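Long-range contacts in allantoicase (Saccharomyces cerevisiae, PDB 1O59), which catalyses the hydrolysis of allantoate to (S)-ureidoglycolate and urea, a step in using purines as a secondary nitrogen source: residues A19-F24 / S158-F163; E58-P63 / G185-F190; G109-T114 / R189-G194; V125-L130 / I177-Y182. All blocks are in the same frame, centred on the assembly; numbering follows the deposited sequence.

Contact 1. Residues A19-F24 / S158-F163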
loop_
_atom_site.group_PDB
_atom_site.type_symbol
_atom_site.label_atom_id
_atom_site.label_comp_id
_atom_site.label_asym_id
_atom_site.label_seq_id
_atom_site.Cartn_x
_atom_site.Cartn_y
_atom_site.Cartn_z
ATOM N N ALA A 19 -7.748 -14.352 11.931
ATOM C CA ALA A 19 -7.839 -15.637 11.267
ATOM C C ALA A 19 -8.403 -15.531 9.839
ATOM O O ALA A 19 -8.199 -16.434 9.022
ATOM C CB ALA A 19 -8.675 -16.597 12.098
ATOM N N ASP A 20 -9.089 -14.418 9.560
ATOM C CA ASP A 20 -9.784 -14.182 8.276
ATOM C C ASP A 20 -9.151 -13.088 7.417
ATOM O O ASP A 20 -9.784 -12.575 6.493
ATOM C CB ASP A 20 -11.261 -13.855 8.551
ATOM C CG ASP A 20 -11.985 -15.009 9.236
ATOM O OD1 ASP A 20 -11.558 -16.175 9.058
ATOM O OD2 ASP A 20 -12.978 -14.853 9.975
ATOM N N GLU A 21 -7.893 -12.763 7.700
ATOM C CA GLU A 21 -7.169 -11.765 6.921
ATOM C C GLU A 21 -7.105 -12.078 5.422
ATOM O O GLU A 21 -7.156 -11.168 4.604
ATOM C CB GLU A 21 -5.763 -11.544 7.488
ATOM C CG GLU A 21 -5.059 -10.337 6.883
ATOM C CD GLU A 21 -3.792 -9.929 7.637
ATOM O OE1 GLU A 21 -3.451 -10.538 8.680
ATOM O OE2 GLU A 21 -3.138 -8.972 7.187
ATOM N N ALA A 22 -7.002 -13.352 5.057
ATOM C CA ALA A 22 -7.019 -13.745 3.637
ATOM C C ALA A 22 -8.297 -13.271 2.921
ATOM O O ALA A 22 -8.242 -12.759 1.783
ATOM C CB ALA A 22 -6.871 -15.266 3.489
ATOM N N GLU A 23 -9.435 -13.449 3.591
ATOM C CA GLU A 23 -10.724 -12.987 3.077
ATOM C C GLU A 23 -10.832 -11.458 3.068
ATOM O O GLU A 23 -11.345 -10.881 2.137
ATOM C CB GLU A 23 -11.847 -13.610 3.881
ATOM C CG GLU A 23 -11.977 -15.108 3.633
ATOM C CD GLU A 23 -11.001 -15.973 4.425
ATOM O OE1 GLU A 23 -10.869 -17.177 4.114
ATOM O OE2 GLU A 23 -10.377 -15.473 5.364
ATOM N N PHE A 24 -10.312 -10.804 4.089
ATOM C CA PHE A 24 -10.172 -9.347 4.078
ATOM C C PHE A 24 -9.383 -8.870 2.834
ATOM O O PHE A 24 -9.828 -7.989 2.086
ATOM C CB PHE A 24 -9.496 -8.919 5.378
ATOM C CG PHE A 24 -9.239 -7.442 5.493
ATOM C CD1 PHE A 24 -10.284 -6.558 5.692
ATOM C CD2 PHE A 24 -7.945 -6.942 5.442
ATOM C CE1 PHE A 24 -10.065 -5.210 5.803
ATOM C CE2 PHE A 24 -7.707 -5.580 5.556
ATOM C CZ PHE A 24 -8.772 -4.711 5.737
ATOM N N SER A 158 -4.112 -3.471 22.150
ATOM C CA SER A 158 -3.013 -4.197 21.535
ATOM C C SER A 158 -3.452 -5.207 20.486
ATOM O O SER A 158 -3.118 -6.352 20.572
ATOM C CB SER A 158 -2.179 -4.904 22.617
ATOM O OG SER A 158 -0.991 -5.430 22.047
ATOM N N GLN A 159 -4.167 -4.753 19.469
ATOM C CA GLN A 159 -4.595 -5.635 18.418
ATOM C C GLN A 159 -4.906 -4.925 17.122
ATOM O O GLN A 159 -5.115 -3.723 17.078
ATOM C CB GLN A 159 -5.834 -6.386 18.864
ATOM C CG GLN A 159 -7.063 -5.503 18.983
ATOM C CD GLN A 159 -8.170 -6.187 19.729
ATOM O OE1 GLN A 159 -8.179 -6.194 20.972
ATOM N NE2 GLN A 159 -9.109 -6.782 18.984
ATOM N N ARG A 160 -4.977 -5.731 16.071
ATOM C CA ARG A 160 -5.271 -5.263 14.718
ATOM C C ARG A 160 -6.773 -5.299 14.489
ATOM O O ARG A 160 -7.450 -6.224 14.918
ATOM C CB ARG A 160 -4.565 -6.149 13.693
ATOM C CG ARG A 160 -3.064 -6.216 13.943
ATOM C CD ARG A 160 -2.288 -7.016 12.955
ATOM N NE ARG A 160 -2.510 -6.529 11.605
ATOM C CZ ARG A 160 -2.578 -7.305 10.538
ATOM N NH1 ARG A 160 -2.432 -8.613 10.630
ATOM N NH2 ARG A 160 -2.790 -6.760 9.358
ATOM N N HIS A 161 -7.291 -4.268 13.840
ATOM C CA HIS A 161 -8.684 -4.238 13.468
ATOM C C HIS A 161 -8.717 -3.971 11.983
ATOM O O HIS A 161 -8.173 -2.961 11.516
ATOM C CB HIS A 161 -9.464 -3.140 14.200
ATOM C CG HIS A 161 -9.220 -3.079 15.674
ATOM N ND1 HIS A 161 -8.065 -2.550 16.215
ATOM C CD2 HIS A 161 -10.003 -3.435 16.723
ATOM C CE1 HIS A 161 -8.144 -2.598 17.535
ATOM N NE2 HIS A 161 -9.311 -3.126 17.869
ATOM N N LEU A 162 -9.378 -4.873 11.266
ATOM C CA LEU A 162 -9.459 -4.870 9.824
ATOM C C LEU A 162 -10.903 -4.596 9.462
ATOM O O LEU A 162 -11.811 -5.407 9.764
ATOM C CB LEU A 162 -9.026 -6.236 9.295
ATOM C CG LEU A 162 -7.669 -6.752 9.794
ATOM C CD1 LEU A 162 -7.409 -8.134 9.253
ATOM C CD2 LEU A 162 -6.534 -5.812 9.398
ATOM N N PHE A 163 -11.122 -3.444 8.830
ATOM C CA PHE A 163 -12.488 -2.993 8.510
ATOM C C PHE A 163 -12.708 -2.655 7.014
ATOM O O PHE A 163 -11.798 -2.220 6.278
ATOM C CB PHE A 163 -12.920 -1.823 9.422
ATOM C CG PHE A 163 -11.995 -0.654 9.366
ATOM C CD1 PHE A 163 -10.917 -0.566 10.253
ATOM C CD2 PHE A 163 -12.174 0.337 8.390
ATOM C CE1 PHE A 163 -10.028 0.513 10.187
ATOM C CE2 PHE A 163 -11.304 1.408 8.282
ATOM C CZ PHE A 163 -10.208 1.508 9.195
#

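Contact 2. Residues E58-P63 / G185-F190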
loop_
_atom_site.group_PDB
_atom_site.type_symbol
_atom_site.label_atom_id
_atom_site.label_comp_id
_atom_site.label_asym_id
_atom_site.label_seq_id
_atom_site.Cartn_x
_atom_site.Cartn_y
_atom_site.Cartn_z
ATOM N N GLU A 58 3.693 10.311 13.198
ATOM C CA GLU A 58 4.364 9.801 11.999
ATOM C C GLU A 58 4.541 8.290 11.990
ATOM O O GLU A 58 4.673 7.685 10.904
ATOM C CB GLU A 58 5.748 10.438 11.870
ATOM C CG GLU A 58 6.055 10.883 10.472
ATOM C CD GLU A 58 7.486 11.350 10.322
ATOM O OE1 GLU A 58 7.969 12.121 11.235
ATOM O OE2 GLU A 58 8.113 10.956 9.282
ATOM N N ASN A 59 4.571 7.691 13.183
ATOM C CA ASN A 59 4.688 6.237 13.295
ATOM C C ASN A 59 3.525 5.489 12.665
ATOM O O ASN A 59 3.711 4.383 12.166
ATOM C CB ASN A 59 4.865 5.790 14.748
ATOM C CG ASN A 59 6.196 6.219 15.347
ATOM O OD1 ASN A 59 6.239 6.745 16.460
ATOM N ND2 ASN A 59 7.273 6.013 14.615
ATOM N N LEU A 60 2.350 6.109 12.643
ATOM C CA LEU A 60 1.113 5.447 12.178
ATOM C C LEU A 60 1.191 4.900 10.782
ATOM O O LEU A 60 0.533 3.900 10.498
ATOM C CB LEU A 60 -0.056 6.420 12.196
ATOM C CG LEU A 60 -0.486 6.978 13.539
ATOM C CD1 LEU A 60 -1.459 8.118 13.352
ATOM C CD2 LEU A 60 -1.127 5.902 14.374
ATOM N N ILE A 61 1.954 5.566 9.905
ATOM C CA ILE A 61 1.980 5.209 8.467
ATOM C C ILE A 61 3.248 4.512 7.997
ATOM O O ILE A 61 3.417 4.266 6.773
ATOM C CB ILE A 61 1.719 6.419 7.557
ATOM C CG1 ILE A 61 2.715 7.546 7.805
ATOM C CG2 ILE A 61 0.308 6.958 7.754
ATOM C CD1 ILE A 61 2.603 8.662 6.747
ATOM N N GLN A 62 4.126 4.165 8.951
ATOM C CA GLN A 62 5.377 3.490 8.599
ATOM C C GLN A 62 5.103 2.077 8.052
ATOM O O GLN A 62 4.199 1.384 8.491
ATOM C CB GLN A 62 6.375 3.463 9.787
ATOM C CG GLN A 62 6.790 4.864 10.250
ATOM C CD GLN A 62 7.367 5.731 9.088
ATOM O OE1 GLN A 62 8.346 5.322 8.423
ATOM N NE2 GLN A 62 6.746 6.891 8.830
ATOM N N PRO A 63 5.913 1.652 7.102
ATOM C CA PRO A 63 5.738 0.347 6.458
ATOM C C PRO A 63 5.959 -0.879 7.353
ATOM O O PRO A 63 5.455 -1.974 7.054
ATOM C CB PRO A 63 6.795 0.368 5.352
ATOM C CG PRO A 63 7.734 1.434 5.710
ATOM C CD PRO A 63 7.059 2.399 6.568
ATOM N N GLY A 185 -5.249 8.672 23.597
ATOM C CA GLY A 185 -4.667 7.341 23.801
ATOM C C GLY A 185 -3.553 7.003 22.827
ATOM O O GLY A 185 -2.837 7.872 22.348
ATOM N N GLY A 186 -3.432 5.727 22.501
ATOM C CA GLY A 186 -2.387 5.286 21.594
ATOM C C GLY A 186 -2.914 4.448 20.450
ATOM O O GLY A 186 -3.883 3.670 20.596
ATOM N N ILE A 187 -2.269 4.631 19.307
ATOM C CA ILE A 187 -2.464 3.791 18.150
ATOM C C ILE A 187 -1.091 3.535 17.506
ATOM O O ILE A 187 -0.348 4.471 17.211
ATOM C CB ILE A 187 -3.410 4.463 17.127
ATOM C CG1 ILE A 187 -4.833 4.653 17.712
ATOM C CG2 ILE A 187 -3.479 3.633 15.826
ATOM C CD1 ILE A 187 -5.725 5.560 16.853
ATOM N N ALA A 188 -0.809 2.265 17.232
ATOM C CA ALA A 188 0.448 1.851 16.619
ATOM C C ALA A 188 0.460 2.155 15.114
ATOM O O ALA A 188 1.338 2.900 14.640
ATOM C CB ALA A 188 0.695 0.361 16.891
ATOM N N ARG A 189 -0.527 1.624 14.382
ATOM C CA ARG A 189 -0.574 1.780 12.925
ATOM C C ARG A 189 -1.925 2.132 12.401
ATOM O O ARG A 189 -2.958 1.670 12.936
ATOM C CB ARG A 189 -0.122 0.514 12.195
ATOM C CG ARG A 189 1.373 0.194 12.320
ATOM C CD ARG A 189 2.293 1.230 11.724
ATOM N NE ARG A 189 3.704 0.809 11.850
ATOM C CZ ARG A 189 4.463 0.990 12.929
ATOM N NH1 ARG A 189 4.019 1.640 13.996
ATOM N NH2 ARG A 189 5.707 0.558 12.915
ATOM N N PHE A 190 -1.922 2.906 11.316
ATOM C CA PHE A 190 -3.167 3.219 10.580
ATOM C C PHE A 190 -2.990 3.040 9.078
ATOM O O PHE A 190 -2.230 3.772 8.452
ATOM C CB PHE A 190 -3.622 4.640 10.910
ATOM C CG PHE A 190 -4.846 5.120 10.139
ATOM C CD1 PHE A 190 -5.935 4.260 9.859
ATOM C CD2 PHE A 190 -4.930 6.456 9.735
ATOM C CE1 PHE A 190 -7.057 4.721 9.166
ATOM C CE2 PHE A 190 -6.063 6.925 9.071
ATOM C CZ PHE A 190 -7.126 6.052 8.784
#

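Contact 3. Residues G109-T114 / R189-G194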
loop_
_atom_site.group_PDB
_atom_site.type_symbol
_atom_site.label_atom_id
_atom_site.label_comp_id
_atom_site.label_asym_id
_atom_site.label_seq_id
_atom_site.Cartn_x
_atom_site.Cartn_y
_atom_site.Cartn_z
ATOM N N GLY A 109 -11.745 0.622 2.915
ATOM C CA GLY A 109 -11.525 0.081 4.242
ATOM C C GLY A 109 -10.223 0.502 4.811
ATOM O O GLY A 109 -9.615 1.462 4.334
ATOM N N GLY A 110 -9.789 -0.226 5.828
ATOM C CA GLY A 110 -8.550 0.117 6.513
ATOM C C GLY A 110 -8.172 -0.800 7.643
ATOM O O GLY A 110 -8.830 -1.810 7.899
ATOM N N GLU A 111 -7.073 -0.449 8.294
ATOM C CA GLU A 111 -6.607 -1.118 9.505
ATOM C C GLU A 111 -6.233 -0.114 10.596
ATOM O O GLU A 111 -5.494 0.875 10.355
ATOM C CB GLU A 111 -5.379 -2.018 9.248
ATOM C CG GLU A 111 -4.816 -2.620 10.560
ATOM C CD GLU A 111 -3.569 -3.513 10.406
ATOM O OE1 GLU A 111 -3.242 -3.957 9.273
ATOM O OE2 GLU A 111 -2.913 -3.787 11.445
ATOM N N ILE A 112 -6.703 -0.412 11.794
ATOM C CA ILE A 112 -6.232 0.240 12.998
ATOM C C ILE A 112 -5.592 -0.814 13.900
ATOM O O ILE A 112 -6.252 -1.775 14.333
ATOM C CB ILE A 112 -7.400 0.967 13.715
ATOM C CG1 ILE A 112 -7.831 2.234 12.920
ATOM C CG2 ILE A 112 -7.047 1.314 15.171
ATOM C CD1 ILE A 112 -6.848 3.400 13.027
ATOM N N ASP A 113 -4.290 -0.632 14.136
ATOM C CA ASP A 113 -3.514 -1.490 15.038
ATOM C C ASP A 113 -3.148 -0.746 16.346
ATOM O O ASP A 113 -2.359 0.214 16.347
ATOM C CB ASP A 113 -2.244 -1.974 14.309
ATOM C CG ASP A 113 -1.520 -3.146 15.034
ATOM O OD1 ASP A 113 -1.936 -3.592 16.162
ATOM O OD2 ASP A 113 -0.499 -3.673 14.516
ATOM N N THR A 114 -3.705 -1.197 17.455
ATOM C CA THR A 114 -3.373 -0.651 18.775
ATOM C C THR A 114 -2.253 -1.429 19.463
ATOM O O THR A 114 -2.140 -1.381 20.674
ATOM C CB THR A 114 -4.638 -0.649 19.694
ATOM O OG1 THR A 114 -5.222 -1.955 19.751
ATOM C CG2 THR A 114 -5.749 0.208 19.124
ATOM N N ARG A 189 -0.527 1.624 14.382
ATOM C CA ARG A 189 -0.574 1.780 12.925
ATOM C C ARG A 189 -1.925 2.132 12.401
ATOM O O ARG A 189 -2.958 1.670 12.936
ATOM C CB ARG A 189 -0.122 0.514 12.195
ATOM C CG ARG A 189 1.373 0.194 12.320
ATOM C CD ARG A 189 2.293 1.230 11.724
ATOM N NE ARG A 189 3.704 0.809 11.850
ATOM C CZ ARG A 189 4.463 0.990 12.929
ATOM N NH1 ARG A 189 4.019 1.640 13.996
ATOM N NH2 ARG A 189 5.707 0.558 12.915
ATOM N N PHE A 190 -1.922 2.906 11.316
ATOM C CA PHE A 190 -3.167 3.219 10.580
ATOM C C PHE A 190 -2.990 3.040 9.078
ATOM O O PHE A 190 -2.230 3.772 8.452
ATOM C CB PHE A 190 -3.622 4.640 10.910
ATOM C CG PHE A 190 -4.846 5.120 10.139
ATOM C CD1 PHE A 190 -5.935 4.260 9.859
ATOM C CD2 PHE A 190 -4.930 6.456 9.735
ATOM C CE1 PHE A 190 -7.057 4.721 9.166
ATOM C CE2 PHE A 190 -6.063 6.925 9.071
ATOM C CZ PHE A 190 -7.126 6.052 8.784
ATOM N N ARG A 191 -3.668 2.042 8.517
ATOM C CA ARG A 191 -3.689 1.812 7.072
ATOM C C ARG A 191 -5.053 2.219 6.520
ATOM O O ARG A 191 -6.060 1.872 7.093
ATOM C CB ARG A 191 -3.502 0.316 6.773
ATOM C CG ARG A 191 -2.387 -0.396 7.523
ATOM C CD ARG A 191 -1.050 0.292 7.430
ATOM N NE ARG A 191 0.081 -0.467 7.997
ATOM C CZ ARG A 191 1.294 0.068 8.188
ATOM N NH1 ARG A 191 1.495 1.358 7.920
ATOM N NH2 ARG A 191 2.296 -0.662 8.670
ATOM N N LEU A 192 -5.100 2.926 5.404
ATOM C CA LEU A 192 -6.384 3.202 4.763
ATOM C C LEU A 192 -6.382 2.773 3.282
ATOM O O LEU A 192 -5.603 3.286 2.462
ATOM C CB LEU A 192 -6.796 4.679 4.921
ATOM C CG LEU A 192 -8.286 4.895 4.623
ATOM C CD1 LEU A 192 -9.214 4.390 5.751
ATOM C CD2 LEU A 192 -8.545 6.335 4.341
ATOM N N TYR A 193 -7.257 1.816 2.955
ATOM C CA TYR A 193 -7.277 1.232 1.612
ATOM C C TYR A 193 -8.208 1.954 0.656
ATOM O O TYR A 193 -9.413 2.115 0.951
ATOM C CB TYR A 193 -7.576 -0.297 1.660
ATOM C CG TYR A 193 -6.535 -0.995 2.497
ATOM C CD1 TYR A 193 -5.218 -1.071 2.047
ATOM C CD2 TYR A 193 -6.839 -1.514 3.758
ATOM C CE1 TYR A 193 -4.227 -1.668 2.811
ATOM C CE2 TYR A 193 -5.857 -2.107 4.527
ATOM C CZ TYR A 193 -4.543 -2.179 4.038
ATOM O OH TYR A 193 -3.527 -2.730 4.760
ATOM N N GLY A 194 -7.664 2.359 -0.490
ATOM C CA GLY A 194 -8.494 2.987 -1.519
ATOM C C GLY A 194 -8.121 2.617 -2.949
ATOM O O GLY A 194 -7.010 2.203 -3.218
HETATM O O HOH W 1 -4.414 -4.303 6.729
HETATM O O HOH W 2 -0.873 -3.567 8.362
#

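Contact 4. Residues V125-L130 / I177-Y182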
loop_
_atom_site.group_PDB
_atom_site.type_symbol
_atom_site.label_atom_id
_atom_site.label_comp_id
_atom_site.label_asym_id
_atom_site.label_seq_id
_atom_site.Cartn_x
_atom_site.Cartn_y
_atom_site.Cartn_z
ATOM N N VAL A 125 -12.489 5.243 17.356
ATOM C CA VAL A 125 -11.891 5.894 16.222
ATOM C C VAL A 125 -13.021 6.217 15.243
ATOM O O VAL A 125 -14.016 5.480 15.144
ATOM C CB VAL A 125 -10.832 4.949 15.590
ATOM C CG1 VAL A 125 -10.606 5.243 14.152
ATOM C CG2 VAL A 125 -9.470 5.020 16.350
ATOM N N SER A 126 -12.897 7.352 14.565
ATOM C CA SER A 126 -13.661 7.598 13.345
ATOM C C SER A 126 -12.687 8.165 12.285
ATOM O O SER A 126 -11.573 8.612 12.609
ATOM C CB SER A 126 -14.914 8.476 13.589
ATOM O OG SER A 126 -14.626 9.843 13.841
ATOM N N ILE A 127 -13.110 8.071 11.019
ATOM C CA ILE A 127 -12.338 8.582 9.905
ATOM C C ILE A 127 -13.170 9.470 8.994
ATOM O O ILE A 127 -14.306 9.148 8.628
ATOM C CB ILE A 127 -11.714 7.436 9.108
ATOM C CG1 ILE A 127 -11.002 6.447 10.050
ATOM C CG2 ILE A 127 -10.693 7.986 8.091
ATOM C CD1 ILE A 127 -10.629 5.110 9.385
ATOM N N GLU A 128 -12.567 10.608 8.651
ATOM C CA GLU A 128 -13.108 11.576 7.690
ATOM C C GLU A 128 -12.109 11.761 6.571
ATOM O O GLU A 128 -10.925 11.383 6.696
ATOM C CB GLU A 128 -13.353 12.905 8.364
ATOM C CG GLU A 128 -14.134 12.793 9.671
ATOM C CD GLU A 128 -14.556 14.137 10.258
ATOM O OE1 GLU A 128 -14.021 15.183 9.857
ATOM O OE2 GLU A 128 -15.424 14.149 11.157
ATOM N N ALA A 129 -12.594 12.309 5.458
ATOM C CA ALA A 129 -11.743 12.569 4.297
ATOM C C ALA A 129 -12.131 13.855 3.611
ATOM O O ALA A 129 -13.228 14.356 3.773
ATOM C CB ALA A 129 -11.802 11.409 3.313
ATOM N N LEU A 130 -11.193 14.407 2.862
ATOM C CA LEU A 130 -11.522 15.484 1.942
ATOM C C LEU A 130 -10.759 15.452 0.611
ATOM O O LEU A 130 -9.742 14.767 0.441
ATOM C CB LEU A 130 -11.409 16.858 2.635
ATOM C CG LEU A 130 -10.105 17.602 2.986
ATOM C CD1 LEU A 130 -9.250 18.021 1.755
ATOM C CD2 LEU A 130 -10.496 18.846 3.797
ATOM N N ILE A 177 -6.851 12.454 4.581
ATOM C CA ILE A 177 -7.567 11.668 5.579
ATOM C C ILE A 177 -7.395 12.300 6.946
ATOM O O ILE A 177 -6.318 12.786 7.269
ATOM C CB ILE A 177 -7.006 10.196 5.590
ATOM C CG1 ILE A 177 -7.231 9.529 4.210
ATOM C CG2 ILE A 177 -7.606 9.370 6.752
ATOM C CD1 ILE A 177 -8.643 9.548 3.750
ATOM N N LYS A 178 -8.473 12.282 7.724
ATOM C CA LYS A 178 -8.460 12.686 9.133
ATOM C C LYS A 178 -8.831 11.494 9.997
ATOM O O LYS A 178 -9.916 10.904 9.872
ATOM C CB LYS A 178 -9.443 13.835 9.424
ATOM C CG LYS A 178 -9.082 14.643 10.679
ATOM C CD LYS A 178 -10.248 15.349 11.343
ATOM C CE LYS A 178 -10.924 16.331 10.445
ATOM N NZ LYS A 178 -11.964 17.117 11.130
ATOM N N LEU A 179 -7.919 11.153 10.890
ATOM C CA LEU A 179 -8.163 10.127 11.885
ATOM C C LEU A 179 -8.523 10.813 13.185
ATOM O O LEU A 179 -7.821 11.702 13.637
ATOM C CB LEU A 179 -6.906 9.276 12.041
ATOM C CG LEU A 179 -6.821 8.303 13.216
ATOM C CD1 LEU A 179 -7.797 7.171 13.071
ATOM C CD2 LEU A 179 -5.371 7.807 13.269
ATOM N N LYS A 180 -9.639 10.408 13.767
ATOM C CA LYS A 180 -10.085 10.937 15.049
ATOM C C LYS A 180 -10.036 9.810 16.084
ATOM O O LYS A 180 -10.540 8.727 15.842
ATOM C CB LYS A 180 -11.521 11.460 14.945
ATOM C CG LYS A 180 -11.785 12.590 13.952
ATOM C CD LYS A 180 -13.160 13.225 14.287
ATOM C CE LYS A 180 -13.426 14.533 13.520
ATOM N NZ LYS A 180 -14.861 15.033 13.653
HETATM N N MSE A 181 -9.428 10.083 17.232
HETATM C CA MSE A 181 -9.380 9.179 18.390
HETATM C C MSE A 181 -10.093 9.846 19.576
HETATM O O MSE A 181 -9.724 10.962 19.993
HETATM C CB MSE A 181 -7.900 8.924 18.734
HETATM C CG MSE A 181 -7.602 8.364 20.131
HETATM SE SE MSE A 181 -5.763 7.651 20.247
HETATM C CE MSE A 181 -4.860 9.184 19.982
ATOM N N TYR A 182 -11.091 9.158 20.114
ATOM C CA TYR A 182 -11.927 9.703 21.164
ATOM C C TYR A 182 -11.635 9.062 22.529
ATOM O O TYR A 182 -11.951 7.871 22.708
ATOM C CB TYR A 182 -13.405 9.447 20.856
ATOM C CG TYR A 182 -13.922 9.942 19.515
ATOM C CD1 TYR A 182 -13.709 9.210 18.343
ATOM C CD2 TYR A 182 -14.700 11.098 19.436
ATOM C CE1 TYR A 182 -14.227 9.629 17.126
ATOM C CE2 TYR A 182 -15.219 11.537 18.222
ATOM C CZ TYR A 182 -14.991 10.800 17.074
ATOM O OH TYR A 182 -15.509 11.244 15.877
#

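Contact 1. Residues A19-F24 / S158-F163
The first turn of helix 21-31 lies against strand 160-164, Phe24 and Leu162 making the closest backbone approach at 7.3 Å between their CA atoms. That spacing is too wide for main-chain pairing, so side chains carry the contact: a salt bridge at one end and apolar packing at the other. Arg160 grips the carboxylate of Glu21 end-on with two nitrogens, NH1 to OE1 at 2.9 Å and NH2 to OE2 at 3.1 Å. The grip is not coplanar, because the carboxylate and guanidinium planes are turned 57° apart and both oxygens are met from above the carboxylate plane. Glu21 spans the gap with CG anti to the backbone N (chi1 -169°) and an extended chain beyond. With an alanine here the carboxylate is gone, and Arg160 NH1 would probably lose its charged mate, although NE would keep its salt bridge to Glu111. Next to this pair, Leu162 CB sits over the face of the Phe24 ring, 3.7 Å from the centroid and 6° off the normal, a CH-pi contact. At the ring's edge, in its plane, Phe163 O comes to 3.5 Å from Phe24 CE1. Leu162 CD1 also touches the aliphatic part of Glu21, 4.0 Å from CG. The Phe24 ring further meets Phe16 of strand 14-16, which pairs with strand 160-164. The arrangement is that of a short N-terminal helix packed on a sheet of the first allantoicase repeat, with an apolar patch beside an ion pair.

Contact 2. Residues E58-P63 / G185-F190
Leu60 and Phe190 join the 58-63 loop to strand 186-196 just beyond a classic beta bulge, in which Ala188 and Arg189 both face Asp113 of strand 105-113. The evidence for docking is one nearly straight backbone bond, Phe190 N to Leu60 O at 2.8 Å with 176° at the hydrogen, at the place where the CA atoms of Leu60 and Arg189 come within 4.1 Å. A CA-H...O contact from Leu60 CA to Ala188 O, 3.5 Å long, adds to the fit. Among the side chains, Leu60 crosses Ile187 at a slant: its CD2 branch meets Ile187 CG2 at 3.6 Å, while its CB lies near Phe190 CB. The Phe190 ring is carried away from the loop, with chi1 at 176° swinging it to the side opposite the backbone N, toward Ile177 and Leu179 of the facing sheet. Arg189 behaves in the reverse manner. Its side chain sets out away from the loop, but the chain bends at chi2 (-63°) and brings the guanidinium back over it, with Gln62 CB and Asn59 O over one face of that group. Asp81 forms a salt bridge with Arg189 NH1, and Thr64 O accepts from NE, so the group is fixed from several directions. Within the loop, Gln62 NE2 donates to Glu58 O at 3.0 Å, closing the turn on itself. The Arg189 guanidinium is also tied to its own strand: NH1 donates to Ala188 O at 3.0 Å, the acceptor lying in the guanidinium plane while the nitrogen stands well above the carbonyl plane.

Contact 3. Residues G109-T114 / R189-G194
Glu111 and Arg191 form the central pair of an antiparallel ladder between strands 105-113 and 186-196, whose short segments run at 174° with axes 4.4 Å apart. Main-chain bonds come first. Arg191 N donates to Glu111 O at 2.8 Å, and Glu111 N returns the bond; Asp113 with Arg189 and Gly109 with Tyr193 are the other hydrogen-bonded pairs, though the bond from Gly109 N to Tyr193 O is weak at 3.4 Å. Backbone packing is close at the non-hydrogen-bonded pair Gly110-Leu192: Gly110 CA is 3.1 Å from Arg191 O, and a CB there would clash with that oxygen. Apolar contacts line the Ile112, Phe190 and Leu192 face. Ile112 CD1 reaches Phe190 CD1 at 3.4 Å, and Glu111 O sits at the edge of that ring. Polar groups occupy the opposite face. Glu111 and Arg191 lie side by side, pointing the same way, but their charged atoms do not touch. Water joins them instead: one molecule donates to Glu111 OE1 at 2.6 Å and accepts from Arg191 NE at 3.3 Å, while another donates to the same oxygen and bonds Tyr193 OH. The other oxygen, Glu111 OE2, is salt-bridged to Arg160, and Arg191 NH1 donates to Gln62 O. Arg189 CG rests over one face of the Arg191 guanidinium. Strand 105-113 lies in its sheet between strands 186-196 and 160-164; on the apolar face Ile112 and Phe190 meet Leu179 of strand 176-182, and Phe190 and Leu192 meet Ile177.

Contact 4. Residues V125-L130 / I177-Y182
Two neighbouring strands of a five-stranded antiparallel sheet in the first allantoicase repeat meet here, with Ser126-Lys180 and Glu128-Lys178 as hydrogen-bonded pairs; the short axes run at 160° and approach to 4.6 Å. The bond from Lys178 N to Glu128 O, 2.8 Å long, is almost straight at 177°. On the polar face the Glu128 carboxylate is held by two lysines: Lys178 NZ reaches OE1 at 3.1 Å and Lys180 NZ reaches OE2 at 2.7 Å, both from above the carboxylate plane. Lys178 runs alongside Glu128, bending at chi3 (-60°) to bring NZ back, whereas Lys180 arrives extended and at a slant. A glutamine in place of Glu128 lacks the negative charge, and Lys180 would probably be left without its ionic mate, while Lys178 would keep its other one, Glu141. Farther along, Tyr182 OH donates to Ser126 OG at 2.6 Å, Ser126 OG lying at the edge of the tyrosine ring, near its plane. The reverse face is apolar: Val125 CG1 touches Leu179 CD1 at 3.6 Å, Ile127 CG2 meets Ile177 CG2 at 3.6 Å, and Ala129 CB packs on Ile177 CD1. This face turns toward Ile187, Phe190 and Leu192 of strand 186-196 in the opposing sheet, while strands 147-154 and 94-99 flank the pair within its own sheet.

Overall arrangement
Contacts 2, 3 and 4 lie within the first of the two allantoicase repeats, whose two facing antiparallel sheets fit the sandwich expected of the galactose-binding clan, and contact 1 brings helix 21-31 onto one of these sheets. Contacts 1, 2 and 3 reach that sheet, in which strand 105-113 lies between 160-164 and 186-196; contact 4 belongs to the other. Contacts 2 and 3 share Arg189 and Phe190, with centres 9 Å apart, while contacts 1 and 4 lie farthest apart at 19 Å. Between the sheets, Phe190 and Leu192 pack on Ile127, Ile177 and Leu179, and Phe163 on Ile127. Along the chain, contact 4 is nested within contacts 2 and 3, whereas contact 1 crosses all three.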